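Local coordinates for Slr0280 protein (Synechocystis sp., PDB 5H3K) that is of unknown function but carries a phosphodiester glycosidase (NAGPA) family region, consistent with hydrolysis of a phosphodiester-linked sugar, at residues Q87-D92 against P174-V179. Numbering follows the deposited sequence.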
ATOM      1  N   GLN A  87       4.491  -8.460  14.075  1.00  9.85           N
ATOM      2  CA  GLN A  87       3.502  -7.501  14.551  1.00 10.52           C
ATOM      3  C   GLN A  87       2.512  -8.042  15.554  1.00 10.88           C
ATOM      4  O   GLN A  87       1.982  -7.283  16.361  1.00 13.23           O
ATOM      5  CB  GLN A  87       2.771  -6.861  13.376  1.00  7.78           C
ATOM      6  CG  GLN A  87       3.647  -5.845  12.690  1.00 12.93           C
ATOM      7  CD  GLN A  87       2.967  -5.174  11.543  1.00 18.47           C
ATOM      8  OE1 GLN A  87       1.776  -4.849  11.603  1.00 23.92           O
ATOM      9  NE2 GLN A  87       3.714  -4.960  10.477  1.00 19.64           N
ATOM     10  N   PHE A  88       2.266  -9.343  15.518  1.00 11.23           N
ATOM     11  CA  PHE A  88       1.241  -9.921  16.377  1.00  9.71           C
ATOM     12  C   PHE A  88       1.776 -10.848  17.463  1.00 10.91           C
ATOM     13  O   PHE A  88       1.068 -11.141  18.428  1.00 13.82           O
ATOM     14  CB  PHE A  88       0.168 -10.596  15.523  1.00  9.05           C
ATOM     15  CG  PHE A  88      -0.656  -9.617  14.719  1.00  9.93           C
ATOM     16  CD1 PHE A  88      -1.785  -9.019  15.269  1.00 13.14           C
ATOM     17  CD2 PHE A  88      -0.296  -9.288  13.421  1.00  9.43           C
ATOM     18  CE1 PHE A  88      -2.548  -8.123  14.527  1.00 15.51           C
ATOM     19  CE2 PHE A  88      -1.046  -8.395  12.677  1.00 12.16           C
ATOM     20  CZ  PHE A  88      -2.178  -7.807  13.231  1.00 13.06           C
ATOM     21  N   LEU A  89       3.024 -11.290  17.329  1.00 10.76           N
ATOM     22  CA  LEU A  89       3.672 -12.054  18.400  1.00 11.59           C
ATOM     23  C   LEU A  89       4.715 -11.218  19.136  1.00 11.45           C
ATOM     24  O   LEU A  89       4.996 -11.472  20.308  1.00 11.65           O
ATOM     25  CB  LEU A  89       4.323 -13.331  17.877  1.00 13.32           C
ATOM     26  CG  LEU A  89       3.474 -14.317  17.083  1.00 15.83           C
ATOM     27  CD1 LEU A  89       4.216 -15.631  16.962  1.00 17.57           C
ATOM     28  CD2 LEU A  89       2.106 -14.514  17.726  1.00 20.74           C
ATOM     29  N   GLY A  90       5.292 -10.234  18.446  1.00  8.32           N
ATOM     30  CA  GLY A  90       6.352  -9.413  19.000  1.00  9.49           C
ATOM     31  C   GLY A  90       7.767  -9.905  18.724  1.00 13.40           C
ATOM     32  O   GLY A  90       8.699  -9.509  19.418  1.00 12.68           O
ATOM     33  N   LEU A  91       7.942 -10.753  17.713  1.00 10.14           N
ATOM     34  CA  LEU A  91       9.294 -11.174  17.326  1.00 11.81           C
ATOM     35  C   LEU A  91      10.095 -10.006  16.770  1.00 13.51           C
ATOM     36  O   LEU A  91       9.635  -9.315  15.863  1.00 15.39           O
ATOM     37  CB  LEU A  91       9.256 -12.251  16.242  1.00 12.15           C
ATOM     38  CG  LEU A  91       8.533 -13.577  16.428  1.00 15.74           C
ATOM     39  CD1 LEU A  91       9.012 -14.573  15.363  1.00 14.65           C
ATOM     40  CD2 LEU A  91       8.697 -14.147  17.830  1.00 17.14           C
ATOM     41  N   ASP A  92      11.293  -9.779  17.297  1.00  9.91           N
ATOM     42  CA  ASP A  92      12.178  -8.763  16.730  1.00 13.01           C
ATOM     43  C   ASP A  92      12.922  -9.432  15.583  1.00 14.43           C
ATOM     44  O   ASP A  92      13.683 -10.370  15.807  1.00 13.67           O
ATOM     45  CB  ASP A  92      13.162  -8.255  17.796  1.00 16.97           C
ATOM     46  CG  ASP A  92      14.003  -7.056  17.328  1.00 25.44           C
ATOM     47  OD1 ASP A  92      13.731  -6.479  16.245  1.00 22.66           O
ATOM     48  OD2 ASP A  92      14.938  -6.667  18.073  1.00 27.16           O
ATOM     49  N   PRO A 174       7.664 -15.782  28.881  1.00 15.89           N
ATOM     50  CA  PRO A 174       7.531 -15.027  27.630  1.00 13.46           C
ATOM     51  C   PRO A 174       6.060 -14.838  27.288  1.00 12.84           C
ATOM     52  O   PRO A 174       5.220 -15.664  27.675  1.00 13.07           O
ATOM     53  CB  PRO A 174       8.187 -15.947  26.600  1.00 11.22           C
ATOM     54  CG  PRO A 174       9.210 -16.712  27.388  1.00 16.74           C
ATOM     55  CD  PRO A 174       8.529 -16.967  28.728  1.00 15.64           C
ATOM     56  N   ALA A 175       5.746 -13.763  26.576  1.00 11.87           N
ATOM     57  CA  ALA A 175       4.361 -13.468  26.252  1.00 11.29           C
ATOM     58  C   ALA A 175       4.255 -12.845  24.869  1.00 11.16           C
ATOM     59  O   ALA A 175       5.074 -12.012  24.498  1.00 10.24           O
ATOM     60  CB  ALA A 175       3.758 -12.536  27.305  1.00 11.77           C
ATOM     61  N   PHE A 176       3.256 -13.262  24.104  1.00  9.20           N
ATOM     62  CA  PHE A 176       2.984 -12.617  22.826  1.00  9.95           C
ATOM     63  C   PHE A 176       2.465 -11.206  23.075  1.00 12.33           C
ATOM     64  O   PHE A 176       1.749 -10.963  24.049  1.00 13.74           O
ATOM     65  CB  PHE A 176       1.948 -13.417  22.060  1.00 10.87           C
ATOM     66  CG  PHE A 176       2.349 -14.842  21.817  1.00 11.11           C
ATOM     67  CD1 PHE A 176       3.622 -15.142  21.352  1.00 14.66           C
ATOM     68  CD2 PHE A 176       1.467 -15.879  22.075  1.00 16.30           C
ATOM     69  CE1 PHE A 176       4.006 -16.459  21.119  1.00 14.21           C
ATOM     70  CE2 PHE A 176       1.840 -17.208  21.841  1.00 20.40           C
ATOM     71  CZ  PHE A 176       3.112 -17.493  21.365  1.00 15.27           C
ATOM     72  N   TRP A 177       2.817 -10.275  22.199  1.00  9.13           N
ATOM     73  CA  TRP A 177       2.353  -8.905  22.352  1.00  9.41           C
ATOM     74  C   TRP A 177       2.263  -8.197  21.006  1.00 12.96           C
ATOM     75  O   TRP A 177       2.866  -8.636  20.018  1.00  9.34           O
ATOM     76  CB  TRP A 177       3.271  -8.133  23.316  1.00 11.24           C
ATOM     77  CG  TRP A 177       4.706  -8.155  22.882  1.00  9.41           C
ATOM     78  CD1 TRP A 177       5.641  -9.123  23.166  1.00 10.00           C
ATOM     79  CD2 TRP A 177       5.367  -7.182  22.065  1.00 10.91           C
ATOM     80  NE1 TRP A 177       6.847  -8.796  22.580  1.00 12.83           N
ATOM     81  CE2 TRP A 177       6.705  -7.619  21.908  1.00 12.14           C
ATOM     82  CE3 TRP A 177       4.959  -5.988  21.462  1.00 11.58           C
ATOM     83  CZ2 TRP A 177       7.634  -6.889  21.158  1.00 13.78           C
ATOM     84  CZ3 TRP A 177       5.889  -5.271  20.718  1.00 15.73           C
ATOM     85  CH2 TRP A 177       7.210  -5.729  20.570  1.00 15.44           C
ATOM     86  N   GLN A 178       1.496  -7.108  20.973  1.00 10.38           N
ATOM     87  CA  GLN A 178       1.409  -6.258  19.799  1.00 10.10           C
ATOM     88  C   GLN A 178       1.280  -4.810  20.255  1.00 11.26           C
ATOM     89  O   GLN A 178       0.977  -4.544  21.429  1.00  8.48           O
ATOM     90  CB  GLN A 178       0.206  -6.661  18.943  1.00 13.21           C
ATOM     91  CG  GLN A 178      -1.122  -6.594  19.677  1.00 12.20           C
ATOM     92  CD  GLN A 178      -2.290  -7.142  18.855  1.00 19.32           C
ATOM     93  OE1 GLN A 178      -3.043  -6.385  18.241  1.00 21.33           O
ATOM     94  NE2 GLN A 178      -2.443  -8.462  18.850  1.00 18.37           N
ATOM     95  N   VAL A 179       1.531  -3.874  19.342  1.00 12.09           N
ATOM     96  CA  VAL A 179       1.450  -2.456  19.670  1.00  9.45           C
ATOM     97  C   VAL A 179       0.799  -1.693  18.523  1.00  9.71           C
ATOM     98  O   VAL A 179       1.097  -1.949  17.363  1.00 11.82           O
ATOM     99  CB  VAL A 179       2.852  -1.867  20.052  1.00 12.08           C
ATOM    100  CG1 VAL A 179       3.904  -2.209  19.003  1.00 14.27           C
ATOM    101  CG2 VAL A 179       2.777  -0.350  20.294  1.00 10.49           C
TER
HETATM  102  O   HOH W   1       2.404  -4.679  16.719  1.00 15.15           O
HETATM  103  O   HOH W   2      -0.712 -10.096  20.445  1.00 15.52           O
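Gly90, with positive phi just past helix 82-89, sets its CA over one face of the Trp177 indole, 3.8 Å from the six-membered ring centroid and displaced toward the rim. At this phi a CB would press on the preceding carbonyl O and also meet Trp177 NE1. A chi1 of 56° sets Trp177 CG between the backbone N and the carbonyl carbon and turns the indole face against Gly90; Val250 and Thr252 of strand 247-253 touch this side chain. Trp177 N donates to Leu89 O at 3.1 Å, from well above the carbonyl plane, and Phe176 CA-H points at this oxygen. Leu89 CD2 makes a CH-pi contact over one face of the Phe176 ring, 4.3 Å from its centroid. Gln178 NE2 lies 3.7 Å from Phe88 CD1, at the ring edge, amide and ring almost perpendicular. A water bridges this NE2 to Phe88 O; another accepts from Val179 N and probably donates to Gln87 O. Replacing Trp177 with an alanine would probably leave Gly90 without its aromatic platform and open a gap toward strand 247-253. Apolar packing and backbone or water-mediated bonds, without salt bridges, thus dock the helix end on edge strand 177-182 of an antiparallel sheet.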